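Local coordinates for protein giardin subunit alpha-1 (Giardia intestinalis, PDB 4EVF) that is an annexin that binds calcium and, in a calcium-dependent way, phospholipids, and is involved in parasite attachment and cytoskeletal remodelling, at residues E134-C137 against L138-K142; Q160-D163 against Q164-Q168; A24-A27 against S28-A32; E245-M248 against R249-G253. All blocks are in the same frame, centred on the assembly; numbering follows the deposited sequence.

In the fold
All four contacts are local, and each falls within a different predicted annexin repeat of this all-helical chain. Interaction 4 is the most central, its centre about 9 Å from that of the chain, and it is buried; there arginines reach carboxylates on other helices. Interactions 1, 2 and 3 are partly buried. Interaction 2 lies farthest out, about 29 Å from the centre, on a helix with one apolar and one polar side. Interaction 1 begins a helix and is built around an indole, whereas interaction 3 ends one, with i-3 bonds and a carboxylate stacked on a phenyl ring. Interactions 3 and 4 both meet helix 284-292, although their nearest atoms stay about 7 Å apart.

Interaction 1: E134-C137 against L138-K142; sequences EDWC and LLMEK
Torsions bring Trp136 and Met140 together: CG of Trp136 lies between its own backbone N and carbonyl carbon (chi1 71°), while Met140, with CG anti to the carbonyl carbon (chi1 -78°), extends beyond CG toward the indole. The thioether meets the benzo side at its edge, near the ring plane, with SD of Met140 3.8 Å from CE3 of Trp136. This is a Met-aromatic contact, and CE of Met140 is 3.9 Å from CE3 of Trp136. A second sulfur, SG of Cys137, lies 3.5 Å above the plane of the Trp136 ring. Glu134 is the N-cap residue of helix 135-145, in the predicted second annexin repeat, and its OE1 accepts a 2.8 Å bond from NE1 of Trp136. The oxygen lies close to the ring plane, but the N-H comes from above the carboxylate plane; the bond helps fix the rotation of the indole. Phe95, Val130 and Thr216, from three other helices, also touch the Trp136 side chain. Leu138 N to Glu134 O is weak at 3.3 Å; the bonds that follow are shorter, Met140 N lying 3.0 Å from Trp136 O. CD1 of Leu138 lies 4.0 Å from OD2 of Asp135, whose OD1 binds Tyr209.

Interaction 2: Q160-D163 against Q164-Q168; sequences QRLD and QAFDQ
Gln160 meets Gln164 one turn later on helix 155-167, through both backbone and side chain. Gln160 O accepts a 2.9 Å bond from Gln164 N, and CG of Gln164 comes within 3.1 Å of Gln160 O. The Gln160 chain bends at chi2 (73°), which brings its amide up to that of the extended Gln164 chain. The two amide planes are 31° apart, and as modelled the NE2 atoms of Gln160 and Gln164 are 3.3 Å from each other; both are donors, so this approach is not a hydrogen bond.

Arg161 contributes mainly its backbone, with O accepting from Ala165 N at 2.9 Å, while its side chain touches Tyr173 of helix 171-180.

Leu162 supplies the apolar part. It runs alongside Phe166, both side chains pointing the same way, and both its methyls face CE1 of Phe166 from one side, CD1 of Leu162 at 3.8 Å. Leu162 O also accepts from Phe166 N. Phe193 touches both side chains; in helix 201-208, Ile201 touches Leu162 and Ala204 touches Phe166.

At Asp163, O accepts from Asp167 N at 2.9 Å. The two carboxylates stay separate, OD2 of Asp163 being 5.9 Å from OD2 of Asp167.

The result is an amphipathic helix in the predicted third annexin repeat: mainly hydrocarbon contacts join it to its neighbouring helices. Main-chain bonds run through the whole stretch, the apolar side adds the Leu162-Phe166 contact, and on the polar side the nearby aspartates would probably disfavour each other's charge slightly.

Interaction 3: A24-A27 against S28-A32; sequences AFIA and SEYSA
The turn that leads out of helix 20-28 toward helix 32-46 is closed by Ser28, Glu29 and Tyr30 on the carbonyls of residues 24-27. OG of Ser28 lies between the backbone N and the carbonyl carbon of its own residue (chi1 82°), which points the hydroxyl back along the helix to give a 2.6 Å bond to Phe25 O. Ser28 N donates to Ala24 O at 2.9 Å and weakly to Phe25 O, so the change toward i-3 already begins here. Further on, Glu29 N keeps a weak bond to Phe25 O but reaches Ile26 O at 3.2 Å from well above the carbonyl plane, and Tyr30 N makes a weak bond of 3.4 Å to Ala27 O. Such tightening is common where an alpha helix ends.

This connection belongs to the predicted first annexin repeat, and two aromatic rings flank it. The Glu29 chain bends at chi2 (-71°), which brings its carboxylate over the Phe25 ring; the two planes are 17° apart and stacked, with CD of Glu29 3.8 Å from CZ of Phe25. One bond closer to the backbone, CG of Glu29 forms a CH-pi contact, 4.3 Å from the centroid of the Phe25 ring. The other ring is that of Tyr30. CB of Glu29 lies 3.5 Å above its plane, toward the rim, while Ile26 O approaches CD2 of Tyr30 at the ring edge, 3.2 Å away. Ile7 of helix 4-16 touches both Ile26 and Tyr30, and Ser28 O accepts from Arg293.

Interaction 4: E245-M248 against R249-G253; sequences EKRM and RRITG
Two hydrogen bonds from Thr252 converge on Met248 O: OG1 donates at 2.5 Å and the backbone N at 2.9 Å. Thr252 OG1 lies beside its own backbone N (chi1 -47°), which places the hydroxyl against the preceding turn; there OG1 also accepts from NE1 of Trp292. Plain i to i-4 backbone bonds complete the turn, among them Ile251 N to Arg247 O at 3.0 Å and a similar one from Arg250 N to Lys246 O.

Charged groups form the second set. The guanidinium of Arg250 lies flat over the first turn, with Arg247 CA 3.4 Å above its plane and Lys246 O over the same face. Arg250 NH2 and Arg247 NH1 each form a salt bridge with Asp97, one to each carboxylate oxygen. These pairs tie helix 245-255 of the predicted fourth annexin repeat to the second, consistent with the hydrophilic centre that annexins form between those two repeats. Arg249 pairs instead with Asp69, a link to helix 62-70. A water accepts from NH1 of Arg250 at 3.0 Å and, weakly, from NZ of Lys246. NZ of Lys246 and NH1 of Arg250 are 4.4 Å apart; the water bridges the two cations, and Asp97 balances Arg250.

Apolar contact is lighter: SD of Met248 lies 4.2 Å from CD1 of Ile251. Both side chains touch Ile235 of helix 227-240.

Interaction 1: E134-C137 against L138-K142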
loop_
_atom_site.group_PDB
_atom_site.type_symbol
_atom_site.label_atom_id
_atom_site.label_comp_id
_atom_site.label_asym_id
_atom_site.label_seq_id
_atom_site.Cartn_x
_atom_site.Cartn_y
_atom_site.Cartn_z
ATOM N N GLU A 134 9.375 -1.219 20.986
ATOM C CA GLU A 134 9.114 0.124 20.473
ATOM C C GLU A 134 7.635 0.304 20.149
ATOM O O GLU A 134 6.916 -0.657 19.859
ATOM C CB GLU A 134 9.944 0.409 19.218
ATOM C CG GLU A 134 11.409 0.758 19.474
ATOM C CD GLU A 134 12.087 1.336 18.238
ATOM O OE1 GLU A 134 12.415 0.557 17.313
ATOM O OE2 GLU A 134 12.289 2.572 18.195
ATOM N N ASP A 135 7.180 1.545 20.180
ATOM C CA ASP A 135 5.761 1.799 19.966
ATOM C C ASP A 135 5.292 1.456 18.554
ATOM O O ASP A 135 4.139 1.086 18.368
ATOM C CB ASP A 135 5.407 3.234 20.337
ATOM C CG ASP A 135 5.383 3.451 21.840
ATOM O OD1 ASP A 135 5.162 4.599 22.276
ATOM O OD2 ASP A 135 5.571 2.466 22.583
ATOM N N TRP A 136 6.176 1.564 17.560
ATOM C CA TRP A 136 5.781 1.191 16.201
ATOM C C TRP A 136 5.450 -0.301 16.096
ATOM O O TRP A 136 4.510 -0.687 15.398
ATOM C CB TRP A 136 6.824 1.626 15.153
ATOM C CG TRP A 136 8.109 0.849 15.162
ATOM C CD1 TRP A 136 9.275 1.194 15.787
ATOM C CD2 TRP A 136 8.368 -0.387 14.488
ATOM N NE1 TRP A 136 10.236 0.238 15.556
ATOM C CE2 TRP A 136 9.703 -0.741 14.757
ATOM C CE3 TRP A 136 7.596 -1.232 13.681
ATOM C CZ2 TRP A 136 10.280 -1.905 14.260
ATOM C CZ3 TRP A 136 8.175 -2.382 13.185
ATOM C CH2 TRP A 136 9.501 -2.710 13.477
ATOM N N CYS A 137 6.208 -1.135 16.805
ATOM C CA CYS A 137 5.939 -2.572 16.832
ATOM C C CYS A 137 4.558 -2.836 17.408
ATOM O O CYS A 137 3.793 -3.627 16.859
ATOM C CB CYS A 137 6.968 -3.307 17.689
ATOM S SG CYS A 137 8.666 -2.726 17.481
ATOM N N LEU A 138 4.259 -2.177 18.528
ATOM C CA LEU A 138 2.999 -2.394 19.231
ATOM C C LEU A 138 1.803 -1.947 18.386
ATOM O O LEU A 138 0.763 -2.614 18.362
ATOM C CB LEU A 138 3.009 -1.658 20.574
ATOM C CG LEU A 138 4.039 -2.096 21.625
ATOM C CD1 LEU A 138 3.957 -1.211 22.848
ATOM C CD2 LEU A 138 3.819 -3.554 22.009
ATOM N N LEU A 139 1.945 -0.816 17.701
ATOM C CA LEU A 139 0.891 -0.356 16.796
ATOM C C LEU A 139 0.695 -1.315 15.633
ATOM O O LEU A 139 -0.444 -1.590 15.252
ATOM C CB LEU A 139 1.148 1.070 16.289
ATOM C CG LEU A 139 0.080 1.679 15.364
ATOM C CD1 LEU A 139 -1.310 1.720 15.997
ATOM C CD2 LEU A 139 0.505 3.090 14.947
ATOM N N MET A 140 1.786 -1.828 15.063
ATOM C CA MET A 140 1.655 -2.746 13.926
ATOM C C MET A 140 0.979 -4.054 14.321
ATOM O O MET A 140 0.174 -4.606 13.561
ATOM C CB MET A 140 2.999 -3.014 13.237
ATOM C CG MET A 140 3.431 -1.860 12.332
ATOM S SD MET A 140 4.849 -2.287 11.296
ATOM C CE MET A 140 5.286 -0.667 10.641
ATOM N N GLU A 141 1.285 -4.533 15.517
ATOM C CA GLU A 141 0.632 -5.734 16.039
ATOM C C GLU A 141 -0.883 -5.540 16.120
ATOM O O GLU A 141 -1.659 -6.390 15.683
ATOM C CB GLU A 141 1.168 -6.079 17.426
ATOM C CG GLU A 141 0.579 -7.360 17.982
ATOM C CD GLU A 141 1.170 -7.743 19.315
ATOM O OE1 GLU A 141 1.629 -6.848 20.052
ATOM O OE2 GLU A 141 1.176 -8.948 19.624
ATOM N N LYS A 142 -1.296 -4.416 16.687
ATOM C CA LYS A 142 -2.719 -4.128 16.848
ATOM C C LYS A 142 -3.378 -3.811 15.501
ATOM O O LYS A 142 -4.532 -4.148 15.259
ATOM C CB LYS A 142 -2.897 -2.967 17.822
ATOM C CG LYS A 142 -4.334 -2.693 18.222
ATOM C CD LYS A 142 -4.476 -2.699 19.732
ATOM C CE LYS A 142 -3.436 -1.809 20.368
ATOM N NZ LYS A 142 -3.454 -1.944 21.849
#

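Interaction 2: Q160-D163 against Q164-Q168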
loop_
_atom_site.group_PDB
_atom_site.type_symbol
_atom_site.label_atom_id
_atom_site.label_comp_id
_atom_site.label_asym_id
_atom_site.label_seq_id
_atom_site.Cartn_x
_atom_site.Cartn_y
_atom_site.Cartn_z
ATOM N N GLN A 160 -10.179 15.962 22.124
ATOM C CA GLN A 160 -9.645 16.470 23.397
ATOM C C GLN A 160 -8.903 15.394 24.198
ATOM O O GLN A 160 -7.786 15.626 24.654
ATOM C CB GLN A 160 -10.754 17.117 24.241
ATOM C CG GLN A 160 -10.367 17.436 25.695
ATOM C CD GLN A 160 -9.409 18.627 25.836
ATOM O OE1 GLN A 160 -8.627 18.939 24.931
ATOM N NE2 GLN A 160 -9.477 19.296 26.981
ATOM N N ARG A 161 -9.513 14.220 24.364
ATOM C CA ARG A 161 -8.826 13.095 25.011
ATOM C C ARG A 161 -7.536 12.732 24.264
ATOM O O ARG A 161 -6.524 12.397 24.880
ATOM C CB ARG A 161 -9.725 11.851 25.110
ATOM C CG ARG A 161 -10.994 12.031 25.937
ATOM C CD ARG A 161 -11.668 10.678 26.220
ATOM N NE ARG A 161 -13.036 10.583 25.705
ATOM C CZ ARG A 161 -14.102 11.139 26.280
ATOM N NH1 ARG A 161 -13.964 11.861 27.388
ATOM N NH2 ARG A 161 -15.308 10.978 25.744
ATOM N N LEU A 162 -7.589 12.792 22.937
ATOM C CA LEU A 162 -6.436 12.463 22.098
ATOM C C LEU A 162 -5.329 13.478 22.360
ATOM O O LEU A 162 -4.189 13.109 22.639
ATOM C CB LEU A 162 -6.827 12.478 20.614
ATOM C CG LEU A 162 -6.259 11.433 19.637
ATOM C CD1 LEU A 162 -5.873 12.057 18.287
ATOM C CD2 LEU A 162 -5.083 10.664 20.228
ATOM N N ASP A 163 -5.682 14.756 22.267
ATOM C CA ASP A 163 -4.760 15.856 22.567
ATOM C C ASP A 163 -4.127 15.729 23.950
ATOM O O ASP A 163 -2.932 15.972 24.118
ATOM C CB ASP A 163 -5.487 17.200 22.456
ATOM C CG ASP A 163 -4.630 18.375 22.914
ATOM O OD1 ASP A 163 -3.859 18.915 22.092
ATOM O OD2 ASP A 163 -4.744 18.769 24.094
ATOM N N GLN A 164 -4.931 15.364 24.944
ATOM C CA GLN A 164 -4.423 15.193 26.295
ATOM C C GLN A 164 -3.453 14.017 26.334
ATOM O O GLN A 164 -2.420 14.077 26.995
ATOM C CB GLN A 164 -5.572 15.009 27.296
ATOM C CG GLN A 164 -6.468 16.236 27.442
ATOM C CD GLN A 164 -7.711 15.972 28.285
ATOM O OE1 GLN A 164 -8.232 14.850 28.318
ATOM N NE2 GLN A 164 -8.195 17.007 28.966
ATOM N N ALA A 165 -3.772 12.954 25.601
ATOM C CA ALA A 165 -2.863 11.814 25.500
ATOM C C ALA A 165 -1.508 12.208 24.899
ATOM O O ALA A 165 -0.460 11.789 25.398
ATOM C CB ALA A 165 -3.497 10.692 24.694
ATOM N N PHE A 166 -1.527 13.000 23.826
ATOM C CA PHE A 166 -0.282 13.477 23.219
ATOM C C PHE A 166 0.502 14.325 24.226
ATOM O O PHE A 166 1.714 14.150 24.409
ATOM C CB PHE A 166 -0.555 14.307 21.958
ATOM C CG PHE A 166 -0.766 13.486 20.711
ATOM C CD1 PHE A 166 -1.993 13.489 20.058
ATOM C CD2 PHE A 166 0.268 12.732 20.176
ATOM C CE1 PHE A 166 -2.188 12.741 18.905
ATOM C CE2 PHE A 166 0.079 11.988 19.028
ATOM C CZ PHE A 166 -1.150 11.994 18.386
ATOM N N ASP A 167 -0.204 15.237 24.887
ATOM C CA ASP A 167 0.445 16.173 25.796
ATOM C C ASP A 167 1.065 15.483 27.021
ATOM O O ASP A 167 2.091 15.922 27.537
ATOM C CB ASP A 167 -0.529 17.265 26.228
ATOM C CG ASP A 167 0.183 18.490 26.773
ATOM O OD1 ASP A 167 1.115 18.999 26.096
ATOM O OD2 ASP A 167 -0.181 18.932 27.886
ATOM N N GLN A 168 0.452 14.396 27.468
ATOM C CA GLN A 168 0.947 13.639 28.612
ATOM C C GLN A 168 1.859 12.484 28.211
ATOM O O GLN A 168 2.334 11.751 29.068
ATOM C CB GLN A 168 -0.231 13.098 29.426
ATOM C CG GLN A 168 -1.196 14.176 29.883
ATOM C CD GLN A 168 -2.541 13.621 30.311
ATOM O OE1 GLN A 168 -2.650 12.460 30.717
ATOM N NE2 GLN A 168 -3.579 14.450 30.214
#

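Interaction 3: A24-A27 against S28-A32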
loop_
_atom_site.group_PDB
_atom_site.type_symbol
_atom_site.label_atom_id
_atom_site.label_comp_id
_atom_site.label_asym_id
_atom_site.label_seq_id
_atom_site.Cartn_x
_atom_site.Cartn_y
_atom_site.Cartn_z
ATOM N N ALA A 24 1.137 -2.407 -19.442
ATOM C CA ALA A 24 0.777 -1.523 -18.348
ATOM C C ALA A 24 -0.553 -0.840 -18.630
ATOM O O ALA A 24 -1.389 -0.709 -17.737
ATOM C CB ALA A 24 1.892 -0.476 -18.101
ATOM N N PHE A 25 -0.764 -0.425 -19.873
ATOM C CA PHE A 25 -1.992 0.292 -20.193
ATOM C C PHE A 25 -3.224 -0.598 -20.033
ATOM O O PHE A 25 -4.250 -0.168 -19.489
ATOM C CB PHE A 25 -1.969 0.885 -21.603
ATOM C CG PHE A 25 -3.270 1.535 -21.984
ATOM C CD1 PHE A 25 -3.660 2.720 -21.389
ATOM C CD2 PHE A 25 -4.122 0.938 -22.904
ATOM C CE1 PHE A 25 -4.869 3.311 -21.714
ATOM C CE2 PHE A 25 -5.326 1.525 -23.237
ATOM C CZ PHE A 25 -5.703 2.712 -22.640
ATOM N N ILE A 26 -3.123 -1.825 -20.533
ATOM C CA ILE A 26 -4.214 -2.786 -20.399
ATOM C C ILE A 26 -4.458 -3.095 -18.929
ATOM O O ILE A 26 -5.597 -3.136 -18.474
ATOM C CB ILE A 26 -3.928 -4.094 -21.154
ATOM C CG1 ILE A 26 -3.862 -3.831 -22.664
ATOM C CG2 ILE A 26 -5.003 -5.118 -20.844
ATOM C CD1 ILE A 26 -3.124 -4.894 -23.443
ATOM N N ALA A 27 -3.384 -3.309 -18.176
ATOM C CA ALA A 27 -3.539 -3.596 -16.759
ATOM C C ALA A 27 -4.236 -2.434 -16.058
ATOM O O ALA A 27 -5.031 -2.645 -15.144
ATOM C CB ALA A 27 -2.193 -3.893 -16.118
ATOM N N SER A 28 -3.948 -1.211 -16.510
ATOM C CA SER A 28 -4.427 0.006 -15.852
ATOM C C SER A 28 -5.930 0.206 -16.049
ATOM O O SER A 28 -6.577 0.946 -15.310
ATOM C CB SER A 28 -3.686 1.223 -16.406
ATOM O OG SER A 28 -4.251 1.662 -17.632
ATOM N N GLU A 29 -6.470 -0.456 -17.065
ATOM C CA GLU A 29 -7.868 -0.306 -17.442
ATOM C C GLU A 29 -8.823 -1.082 -16.535
ATOM O O GLU A 29 -10.032 -0.857 -16.570
ATOM C CB GLU A 29 -8.049 -0.793 -18.879
ATOM C CG GLU A 29 -7.414 0.090 -19.919
ATOM C CD GLU A 29 -8.165 1.388 -20.061
ATOM O OE1 GLU A 29 -7.874 2.335 -19.301
ATOM O OE2 GLU A 29 -9.072 1.450 -20.918
ATOM N N TYR A 30 -8.274 -1.993 -15.736
ATOM C CA TYR A 30 -9.068 -2.999 -15.036
ATOM C C TYR A 30 -8.639 -3.213 -13.595
ATOM O O TYR A 30 -7.445 -3.183 -13.267
ATOM C CB TYR A 30 -8.973 -4.334 -15.772
ATOM C CG TYR A 30 -9.457 -4.278 -17.196
ATOM C CD1 TYR A 30 -10.816 -4.208 -17.482
ATOM C CD2 TYR A 30 -8.562 -4.286 -18.260
ATOM C CE1 TYR A 30 -11.264 -4.147 -18.779
ATOM C CE2 TYR A 30 -9.005 -4.224 -19.561
ATOM C CZ TYR A 30 -10.362 -4.161 -19.811
ATOM O OH TYR A 30 -10.822 -4.106 -21.102
ATOM N N SER A 31 -9.627 -3.467 -12.743
ATOM C CA SER A 31 -9.411 -3.681 -11.316
ATOM C C SER A 31 -8.683 -4.993 -11.080
ATOM O O SER A 31 -8.528 -5.793 -11.996
ATOM C CB SER A 31 -10.748 -3.767 -10.600
ATOM O OG SER A 31 -11.370 -4.991 -10.951
ATOM N N ALA A 32 -8.267 -5.222 -9.838
ATOM C CA ALA A 32 -7.542 -6.439 -9.501
ATOM C C ALA A 32 -8.411 -7.667 -9.785
ATOM O O ALA A 32 -7.945 -8.636 -10.378
ATOM C CB ALA A 32 -7.105 -6.412 -8.056
#

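Interaction 4: E245-M248 against R249-G253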
loop_
_atom_site.group_PDB
_atom_site.type_symbol
_atom_site.label_atom_id
_atom_site.label_comp_id
_atom_site.label_asym_id
_atom_site.label_seq_id
_atom_site.Cartn_x
_atom_site.Cartn_y
_atom_site.Cartn_z
ATOM N N GLU A 245 12.288 2.231 -6.892
ATOM C CA GLU A 245 11.578 1.264 -7.730
ATOM C C GLU A 245 10.894 0.167 -6.918
ATOM O O GLU A 245 9.784 -0.258 -7.249
ATOM C CB GLU A 245 12.517 0.642 -8.765
ATOM C CG GLU A 245 12.953 1.620 -9.846
ATOM C CD GLU A 245 13.477 0.912 -11.097
ATOM O OE1 GLU A 245 14.011 -0.215 -10.976
ATOM O OE2 GLU A 245 13.340 1.485 -12.197
ATOM N N LYS A 246 11.548 -0.287 -5.856
ATOM C CA LYS A 246 10.994 -1.399 -5.077
ATOM C C LYS A 246 9.668 -1.035 -4.401
ATOM O O LYS A 246 8.723 -1.820 -4.449
ATOM C CB LYS A 246 12.013 -1.945 -4.073
ATOM C CG LYS A 246 13.292 -2.446 -4.730
ATOM C CD LYS A 246 13.822 -3.690 -4.045
ATOM C CE LYS A 246 14.153 -3.426 -2.590
ATOM N NZ LYS A 246 13.972 -4.651 -1.745
ATOM N N ARG A 247 9.603 0.155 -3.802
ATOM C CA ARG A 247 8.350 0.667 -3.236
ATOM C C ARG A 247 7.272 0.873 -4.290
ATOM O O ARG A 247 6.103 0.563 -4.058
ATOM C CB ARG A 247 8.571 1.995 -2.512
ATOM C CG ARG A 247 7.270 2.722 -2.166
ATOM C CD ARG A 247 7.074 2.815 -0.654
ATOM N NE ARG A 247 7.907 3.862 -0.109
ATOM C CZ ARG A 247 8.180 4.048 1.178
ATOM N NH1 ARG A 247 7.703 3.241 2.125
ATOM N NH2 ARG A 247 8.954 5.060 1.508
ATOM N N MET A 248 7.643 1.421 -5.437
ATOM C CA MET A 248 6.639 1.670 -6.458
ATOM C C MET A 248 6.064 0.354 -6.957
ATOM O O MET A 248 4.870 0.270 -7.254
ATOM C CB MET A 248 7.180 2.531 -7.604
ATOM C CG MET A 248 7.252 4.022 -7.246
ATOM S SD MET A 248 5.737 4.699 -6.523
ATOM C CE MET A 248 4.714 4.796 -8.000
ATOM N N ARG A 249 6.900 -0.674 -7.006
ATOM C CA ARG A 249 6.448 -1.985 -7.461
ATOM C C ARG A 249 5.525 -2.633 -6.428
ATOM O O ARG A 249 4.501 -3.229 -6.778
ATOM C CB ARG A 249 7.631 -2.907 -7.761
ATOM C CG ARG A 249 7.183 -4.316 -8.114
ATOM C CD ARG A 249 8.080 -5.371 -7.484
ATOM N NE ARG A 249 7.422 -6.678 -7.426
ATOM C CZ ARG A 249 8.031 -7.805 -7.077
ATOM N NH1 ARG A 249 9.318 -7.791 -6.775
ATOM N NH2 ARG A 249 7.357 -8.948 -7.046
ATOM N N ARG A 250 5.892 -2.519 -5.154
ATOM C CA ARG A 250 5.036 -3.037 -4.099
ATOM C C ARG A 250 3.656 -2.392 -4.154
ATOM O O ARG A 250 2.669 -3.085 -4.371
ATOM C CB ARG A 250 5.676 -2.873 -2.717
ATOM C CG ARG A 250 6.898 -3.780 -2.512
ATOM C CD ARG A 250 7.363 -3.760 -1.060
ATOM N NE ARG A 250 7.766 -2.421 -0.628
ATOM C CZ ARG A 250 9.028 -1.989 -0.590
ATOM N NH1 ARG A 250 10.020 -2.792 -0.950
ATOM N NH2 ARG A 250 9.296 -0.755 -0.172
ATOM N N ILE A 251 3.579 -1.075 -4.001
ATOM C CA ILE A 251 2.270 -0.433 -3.873
ATOM C C ILE A 251 1.470 -0.388 -5.177
ATOM O O ILE A 251 0.238 -0.493 -5.160
ATOM C CB ILE A 251 2.349 0.974 -3.213
ATOM C CG1 ILE A 251 2.838 2.041 -4.191
ATOM C CG2 ILE A 251 3.244 0.954 -1.973
ATOM C CD1 ILE A 251 3.123 3.374 -3.496
ATOM N N THR A 252 2.153 -0.254 -6.311
ATOM C CA THR A 252 1.443 -0.267 -7.591
ATOM C C THR A 252 0.911 -1.671 -7.905
ATOM O O THR A 252 -0.246 -1.828 -8.294
ATOM C CB THR A 252 2.314 0.261 -8.742
ATOM O OG1 THR A 252 2.947 1.481 -8.335
ATOM C CG2 THR A 252 1.471 0.529 -9.976
ATOM N N GLY A 253 1.749 -2.684 -7.699
ATOM C CA GLY A 253 1.394 -4.067 -7.975
ATOM C C GLY A 253 0.247 -4.602 -7.129
ATOM O O GLY A 253 -0.566 -5.400 -7.609
HETATM O O HOH W 1 12.754 -2.201 0.156
#